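Local coordinates for NTF2 fold protein loop-helix-loop design NT-9 (Synthetic construct, PDB 6W90), which is a computationally designed NTF2-like protein with no known natural function, whose curved-sheet pocket holds a phospholipid in the crystal, at residues A[30-35]-A[53-58]. Residues are numbered along the deposited sequence; the frame is centred on the assembly and turned at random.
With 3PE (1,2-Distearoyl-sn-glycerophosphoethanolamine), chain B.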
loop_
_atom_site.group_PDB
_atom_site.type_symbol
_atom_site.label_atom_id
_atom_site.label_comp_id
_atom_site.label_asym_id
_atom_site.label_seq_id
_atom_site.Cartn_x
_atom_site.Cartn_y
_atom_site.Cartn_z
ATOM N N ALA A 30 1.915 -13.083 -0.125
ATOM C CA ALA A 30 0.662 -12.809 0.549
ATOM C C ALA A 30 -0.066 -11.636 -0.086
ATOM O O ALA A 30 -1.300 -11.636 -0.165
ATOM C CB ALA A 30 0.911 -12.534 2.029
ATOM N N ALA A 31 0.659 -10.594 -0.465
ATOM C CA ALA A 31 -0.009 -9.448 -1.061
ATOM C C ALA A 31 -0.790 -9.867 -2.295
ATOM O O ALA A 31 -1.961 -9.504 -2.455
ATOM C CB ALA A 31 1.017 -8.375 -1.405
ATOM N N ARG A 32 -0.172 -10.684 -3.160
ATOM C CA ARG A 32 -0.777 -11.093 -4.429
ATOM C C ARG A 32 -1.763 -12.252 -4.301
ATOM O O ARG A 32 -2.576 -12.470 -5.215
ATOM C CB ARG A 32 0.343 -11.491 -5.404
ATOM C CG ARG A 32 -0.101 -11.909 -6.803
ATOM C CD ARG A 32 -0.518 -10.700 -7.583
ATOM N NE ARG A 32 -0.975 -11.039 -8.925
ATOM C CZ ARG A 32 -0.171 -11.284 -9.953
ATOM N NH1 ARG A 32 1.145 -11.253 -9.794
ATOM N NH2 ARG A 32 -0.688 -11.575 -11.138
ATOM N N ASP A 33 -1.738 -12.985 -3.187
ATOM C CA ASP A 33 -2.563 -14.195 -3.091
ATOM C C ASP A 33 -3.708 -14.001 -2.091
ATOM O O ASP A 33 -4.757 -14.640 -2.212
ATOM C CB ASP A 33 -1.794 -15.441 -2.620
ATOM C CG ASP A 33 -0.802 -15.973 -3.649
ATOM O OD1 ASP A 33 -0.769 -15.484 -4.792
ATOM O OD2 ASP A 33 -0.028 -16.888 -3.289
ATOM N N LYS A 34 -3.497 -13.196 -1.054
ATOM C CA LYS A 34 -4.470 -13.024 0.014
ATOM C C LYS A 34 -5.032 -11.620 0.052
ATOM O O LYS A 34 -6.230 -11.447 0.244
ATOM C CB LYS A 34 -3.829 -13.355 1.375
ATOM C CG LYS A 34 -3.316 -14.797 1.454
ATOM C CD LYS A 34 -3.102 -15.293 2.887
ATOM C CE LYS A 34 -1.946 -14.600 3.582
ATOM N NZ LYS A 34 -1.679 -15.191 4.926
ATOM N N LEU A 35 -4.190 -10.609 -0.111
ATOM C CA LEU A 35 -4.629 -9.246 0.145
ATOM C C LEU A 35 -5.308 -8.613 -1.061
ATOM O O LEU A 35 -6.358 -7.984 -0.913
ATOM C CB LEU A 35 -3.452 -8.369 0.545
ATOM C CG LEU A 35 -3.775 -6.928 0.975
ATOM C CD1 LEU A 35 -4.628 -6.933 2.186
ATOM C CD2 LEU A 35 -2.471 -6.214 1.157
ATOM N N ASN A 53 1.569 -5.237 -13.289
ATOM C CA ASN A 53 2.690 -4.564 -12.650
ATOM C C ASN A 53 3.139 -5.173 -11.335
ATOM O O ASN A 53 4.151 -4.727 -10.797
ATOM C CB ASN A 53 2.332 -3.103 -12.311
ATOM C CG ASN A 53 1.796 -2.330 -13.496
ATOM O OD1 ASN A 53 0.622 -2.379 -13.789
ATOM N ND2 ASN A 53 2.661 -1.596 -14.165
ATOM N N LEU A 54 2.375 -6.093 -10.754
ATOM C CA LEU A 54 2.527 -6.352 -9.322
ATOM C C LEU A 54 3.864 -6.991 -8.959
ATOM O O LEU A 54 4.407 -6.711 -7.886
ATOM C CB LEU A 54 1.388 -7.235 -8.812
ATOM C CG LEU A 54 0.147 -6.465 -8.353
ATOM C CD1 LEU A 54 -0.896 -7.510 -7.932
ATOM C CD2 LEU A 54 0.459 -5.513 -7.240
ATOM N N ASP A 55 4.403 -7.885 -9.780
ATOM C CA ASP A 55 5.627 -8.556 -9.350
ATOM C C ASP A 55 6.727 -7.531 -9.122
ATOM O O ASP A 55 7.405 -7.536 -8.086
ATOM C CB ASP A 55 6.065 -9.604 -10.369
ATOM C CG ASP A 55 5.218 -10.870 -10.318
ATOM O OD1 ASP A 55 4.610 -11.156 -9.257
ATOM O OD2 ASP A 55 5.176 -11.583 -11.350
ATOM N N ARG A 56 6.900 -6.616 -10.066
ATOM C CA ARG A 56 7.980 -5.651 -9.942
ATOM C C ARG A 56 7.609 -4.515 -8.996
ATOM O O ARG A 56 8.486 -3.954 -8.332
ATOM C CB ARG A 56 8.344 -5.110 -11.322
ATOM C CG ARG A 56 9.055 -6.102 -12.242
ATOM C CD ARG A 56 9.447 -5.410 -13.532
ATOM N NE ARG A 56 10.020 -6.312 -14.528
ATOM C CZ ARG A 56 11.306 -6.641 -14.602
ATOM N NH1 ARG A 56 12.179 -6.169 -13.717
ATOM N NH2 ARG A 56 11.704 -7.458 -15.571
ATOM N N PHE A 57 6.319 -4.194 -8.903
ATOM C CA PHE A 57 5.866 -3.159 -7.974
ATOM C C PHE A 57 6.089 -3.596 -6.538
ATOM O O PHE A 57 6.597 -2.827 -5.714
ATOM C CB PHE A 57 4.381 -2.891 -8.254
ATOM C CG PHE A 57 3.762 -1.787 -7.447
ATOM C CD1 PHE A 57 3.253 -2.024 -6.179
ATOM C CD2 PHE A 57 3.633 -0.527 -7.978
ATOM C CE1 PHE A 57 2.656 -1.016 -5.451
ATOM C CE2 PHE A 57 3.045 0.491 -7.239
ATOM C CZ PHE A 57 2.558 0.239 -5.986
ATOM N N LEU A 58 5.750 -4.842 -6.227
ATOM C CA LEU A 58 5.964 -5.327 -4.867
ATOM C C LEU A 58 7.452 -5.452 -4.549
ATOM O O LEU A 58 7.858 -5.120 -3.432
ATOM C CB LEU A 58 5.205 -6.637 -4.694
ATOM C CG LEU A 58 3.684 -6.495 -4.810
ATOM C CD1 LEU A 58 3.084 -7.893 -4.913
ATOM C CD2 LEU A 58 3.115 -5.733 -3.596
HETATM P P 3PE B . 4.814 13.061 1.418
HETATM N N 3PE B . 1.070 14.022 -0.638
HETATM O O11 3PE B . 4.861 11.459 1.038
HETATM O O12 3PE B . 4.701 13.230 2.911
HETATM O O13 3PE B . 3.422 13.705 0.780
HETATM O O14 3PE B . 5.984 13.844 0.822
HETATM C C11 3PE B . 2.191 13.401 1.386
HETATM C C12 3PE B . 1.098 14.277 0.788
HETATM C C1 3PE B . 5.028 11.125 -0.313
HETATM C C2 3PE B . 5.252 9.615 -0.487
HETATM C C3 3PE B . 4.263 8.925 0.457
HETATM O O31 3PE B . 4.125 7.570 0.150
HETATM O O32 3PE B . 6.235 7.297 0.859
HETATM C C31 3PE B . 5.280 6.810 0.365
HETATM C C32 3PE B . 5.292 5.344 -0.051
HETATM C C33 3PE B . 6.419 4.540 0.593
HETATM C C34 3PE B . 5.864 3.134 0.811
HETATM C C35 3PE B . 6.963 2.104 1.041
HETATM C C36 3PE B . 6.852 1.571 2.474
HETATM C C37 3PE B . 5.723 0.543 2.624
HETATM C C38 3PE B . 4.350 1.180 2.871
HETATM C C39 3PE B . 3.457 0.304 3.762
HETATM C C3A 3PE B . 3.013 -0.983 3.053
HETATM C C3B 3PE B . 1.857 -1.674 3.785
HETATM C C3C 3PE B . 0.537 -1.412 3.056
HETATM C C3D 3PE B . -0.579 -2.327 3.564
HETATM C C3E 3PE B . -1.910 -1.879 2.951
HETATM C C3F 3PE B . -3.094 -2.441 3.750
HETATM C C3G 3PE B . -4.423 -1.929 3.180
HETATM C C3H 3PE B . -5.555 -1.873 4.217
HETATM C C3I 3PE B . -6.191 -3.238 4.497
HETATM O O21 3PE B . 5.003 9.279 -1.823
HETATM O O22 3PE B . 7.114 8.524 -2.205
HETATM C C21 3PE B . 6.038 8.784 -2.651
HETATM C C22 3PE B . 5.735 8.596 -4.151
HETATM C C23 3PE B . 5.703 7.122 -4.584
HETATM C C24 3PE B . 4.439 6.389 -4.121
HETATM C C25 3PE B . 4.494 4.882 -4.423
HETATM C C26 3PE B . 3.488 4.190 -3.501
HETATM C C27 3PE B . 3.567 2.663 -3.553
HETATM C C28 3PE B . 2.607 2.033 -2.530
HETATM C C29 3PE B . 1.142 1.899 -2.991
HETATM C C2A 3PE B . 0.331 0.989 -2.048
HETATM C C2B 3PE B . 0.141 -0.433 -2.578
HETATM C C2C 3PE B . -0.261 -1.393 -1.453
HETATM C C2D 3PE B . 0.282 -2.783 -1.776
HETATM C C2E 3PE B . -0.233 -3.850 -0.819
HETATM C C2F 3PE B . 0.630 -3.916 0.438
HETATM O O HOH W 1 2.448 -11.650 -12.186
#
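The guanidinium of Arg32 meets Asp55 edge-on: OD1 of Asp55 lies in its plane, 3.5 Å from NH1, as does a water. The carboxylate is turned about 55° from that plane, and the salt bridge is a long one, described here for one of two conformers of Arg32. The water closes the pair from the other oxygen, accepting from Arg32 NH1 at 2.8 Å and donating to Asp55 OD2 at 2.9 Å. CD1 of Leu54 approaches the same guanidinium obliquely and lies 3.2 Å from Arg32 CD, a closeness that is doubtful. With chi1 at -178° CG of Arg32 is turned away from the backbone N, and the bend at chi2 carries the chain across Leu54 to the acid. One turn further along helix 54-64, both methyls of Leu58 face CB of Ala31, CD2 at 4.0 Å; Phe27 and Lys28 also touch this leucine.

The Phe57 ring has C29 of the lipid at its edge, in plane, while C27 comes obliquely to CZ at 3.6 Å; the rings of Phe49 and Phe57 also meet. Farther toward the tail's end, CD2 of Leu35 touches C2E of the same acyl chain at 3.8 Å. An alanine in place of Phe57 would probably open a gap beside the C27 to C2B part of the acyl chain and leave Phe49 without its ring partner.

In these two helices of the designed NTF2 fold, the axes of 30-35 and 54-58 come within 11.0 Å of each other at 120°, joined by Ala31 on Leu58 and the Arg32 stem across Leu54. The chemistry is divided: a water-bridged ion pair on the solvent side, and hydrocarbon inside, consistent with a pocket that accepts lipid tails.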